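Local coordinates for CCHC-type domain-containing protein (PDB 7C45) that binds single-stranded RNA such as oligo(U) and probably trims guide RNAs as a 3'-5' exoribonuclease of the RNase D type, at residues A[175-178]-A[179-182]. Numbering follows the deposited sequence.
Sequences WDIR and PLPD
A cis peptide bond between Arg178 and Pro179 turns the chain back on itself, bringing Leu180 against Ile177 and the folded side chain of Arg178, two residues before helix 182-202 begins. Arg178 bends at chi2 (-59°), which curls its guanidinium back toward the carbonyls of Trp175 and Ile177. There NH1 donates to Trp175 O at 2.9 Å, in a nearly straight bond (N-H...O angle 166°). A second, similarly straight bond runs from NH1 to Ile177 O at 2.8 Å. Both oxygens lie close to the guanidinium plane, which fixes its rotation; NH1 stands above both carbonyl planes, off their lone pairs. Leu180 runs alongside Arg178 in the same direction and covers one guanidinium face, with CD1 over its centre, 3.7 Å above the plane. The other leucine methyl, CD2, sits 3.3 Å from Ile177 O and reaches the six-membered part of the indole, 4.0 Å from Trp175 CE3. The turn belongs to the RNase H-like 3'-5' exonuclease domain, linking helix 161-168 to helix 182-202, which carries the calcium ligand Asp191; Trp175 packs near another ligand, Glu43, and against an RNA phosphate. A salt bridge from Arg178 NE to Asp74 and a hydrogen bond from NH2 to Ser58, whose hydroxyl also bonds Trp175 O, tie the arginine to the neighbouring strands 70-74 and 57-64. On the more exposed side, Ile177 has CG1 between its backbone N and carbonyl carbon, a placement that sends CD1 toward the ring of Pro181, 3.5 Å from its CD, just where Pro181 takes the N-cap position.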
ATOM      1  N   TRP A 175      18.019  -5.174   7.155  1.00 21.07           N
ATOM      2  CA  TRP A 175      17.660  -3.908   7.782  1.00 17.86           C
ATOM      3  C   TRP A 175      18.234  -3.749   9.181  1.00 17.34           C
ATOM      4  O   TRP A 175      17.841  -2.820   9.902  1.00 16.51           O
ATOM      5  CB  TRP A 175      16.133  -3.760   7.805  1.00 16.20           C
ATOM      6  CG  TRP A 175      15.572  -3.603   6.427  1.00 19.27           C
ATOM      7  CD1 TRP A 175      14.986  -4.573   5.665  1.00 16.10           C
ATOM      8  CD2 TRP A 175      15.590  -2.420   5.625  1.00 16.18           C
ATOM      9  NE1 TRP A 175      14.613  -4.063   4.449  1.00 20.57           N
ATOM     10  CE2 TRP A 175      14.985  -2.743   4.389  1.00 16.14           C
ATOM     11  CE3 TRP A 175      16.053  -1.113   5.833  1.00 16.29           C
ATOM     12  CZ2 TRP A 175      14.826  -1.812   3.373  1.00 17.20           C
ATOM     13  CZ3 TRP A 175      15.914  -0.190   4.818  1.00 16.37           C
ATOM     14  CH2 TRP A 175      15.291  -0.537   3.603  1.00 22.88           C
ATOM     15  N   ASP A 176      19.169  -4.603   9.567  1.00 17.14           N
ATOM     16  CA  ASP A 176      19.803  -4.493  10.870  1.00 17.25           C
ATOM     17  C   ASP A 176      21.009  -3.560  10.886  1.00 17.63           C
ATOM     18  O   ASP A 176      21.415  -3.121  11.966  1.00 19.54           O
ATOM     19  CB  ASP A 176      20.251  -5.873  11.363  1.00 21.05           C
ATOM     20  CG  ASP A 176      21.221  -6.566  10.403  1.00 18.10           C
ATOM     21  OD1 ASP A 176      21.074  -6.455   9.166  1.00 19.99           O
ATOM     22  OD2 ASP A 176      22.116  -7.250  10.913  1.00 30.13           O
ATOM     23  N   ILE A 177      21.600  -3.268   9.731  1.00 22.76           N
ATOM     24  CA  ILE A 177      22.862  -2.542   9.723  1.00 23.00           C
ATOM     25  C   ILE A 177      22.619  -1.095  10.116  1.00 18.25           C
ATOM     26  O   ILE A 177      21.605  -0.487   9.747  1.00 17.85           O
ATOM     27  CB  ILE A 177      23.550  -2.629   8.350  1.00 24.05           C
ATOM     28  CG1 ILE A 177      22.629  -2.109   7.252  1.00 29.64           C
ATOM     29  CG2 ILE A 177      24.002  -4.042   8.044  1.00 22.01           C
ATOM     30  CD1 ILE A 177      23.340  -1.935   5.927  1.00 42.08           C
ATOM     31  N   ARG A 178      23.546  -0.547  10.895  1.00 19.81           N
ATOM     32  CA  ARG A 178      23.516   0.869  11.259  1.00 18.48           C
ATOM     33  C   ARG A 178      24.927   1.440  11.137  1.00 21.33           C
ATOM     34  O   ARG A 178      25.896   0.809  11.535  1.00 19.53           O
ATOM     35  CB  ARG A 178      22.984   1.083  12.676  1.00 19.84           C
ATOM     36  CG  ARG A 178      21.499   0.814  12.851  1.00 17.48           C
ATOM     37  CD  ARG A 178      20.661   1.713  11.937  1.00 17.27           C
ATOM     38  NE  ARG A 178      19.234   1.542  12.171  1.00 16.74           N
ATOM     39  CZ  ARG A 178      18.505   0.544  11.673  1.00 16.52           C
ATOM     40  NH1 ARG A 178      19.066  -0.372  10.902  1.00 16.77           N
ATOM     41  NH2 ARG A 178      17.214   0.479  11.936  1.00 16.09           N
ATOM     42  N   PRO A 179      25.051   2.623  10.557  1.00 20.91           N
ATOM     43  CA  PRO A 179      24.006   3.419   9.932  1.00 20.66           C
ATOM     44  C   PRO A 179      23.493   2.747   8.674  1.00 18.88           C
ATOM     45  O   PRO A 179      24.229   2.003   8.042  1.00 19.29           O
ATOM     46  CB  PRO A 179      24.718   4.725   9.575  1.00 19.45           C
ATOM     47  CG  PRO A 179      26.150   4.306   9.397  1.00 20.13           C
ATOM     48  CD  PRO A 179      26.376   3.240  10.413  1.00 25.96           C
ATOM     49  N   LEU A 180      22.230   3.000   8.331  1.00 18.40           N
ATOM     50  CA  LEU A 180      21.701   2.530   7.060  1.00 18.34           C
ATOM     51  C   LEU A 180      22.273   3.381   5.930  1.00 18.83           C
ATOM     52  O   LEU A 180      22.220   4.615   6.003  1.00 18.91           O
ATOM     53  CB  LEU A 180      20.183   2.599   7.066  1.00 17.72           C
ATOM     54  CG  LEU A 180      19.456   1.557   7.942  1.00 17.27           C
ATOM     55  CD1 LEU A 180      18.022   1.976   8.213  1.00 16.74           C
ATOM     56  CD2 LEU A 180      19.504   0.170   7.297  1.00 17.33           C
ATOM     57  N   PRO A 181      22.818   2.775   4.880  1.00 21.84           N
ATOM     58  CA  PRO A 181      23.296   3.574   3.746  1.00 24.46           C
ATOM     59  C   PRO A 181      22.175   4.411   3.149  1.00 23.84           C
ATOM     60  O   PRO A 181      20.993   4.076   3.259  1.00 18.81           O
ATOM     61  CB  PRO A 181      23.800   2.520   2.755  1.00 25.62           C
ATOM     62  CG  PRO A 181      24.099   1.340   3.583  1.00 25.58           C
ATOM     63  CD  PRO A 181      23.051   1.341   4.657  1.00 27.01           C
ATOM     64  N   ASP A 182      22.562   5.519   2.521  1.00 19.84           N
ATOM     65  CA  ASP A 182      21.579   6.415   1.922  1.00 19.64           C
ATOM     66  C   ASP A 182      20.592   5.680   1.024  1.00 21.48           C
ATOM     67  O   ASP A 182      19.385   5.946   1.070  1.00 18.80           O
ATOM     68  CB  ASP A 182      22.294   7.512   1.131  1.00 25.63           C
ATOM     69  CG  ASP A 182      23.188   8.350   1.996  1.00 40.49           C
ATOM     70  OD1 ASP A 182      23.077   8.222   3.235  1.00 41.38           O
ATOM     71  OD2 ASP A 182      23.987   9.136   1.441  1.00 51.76           O
TER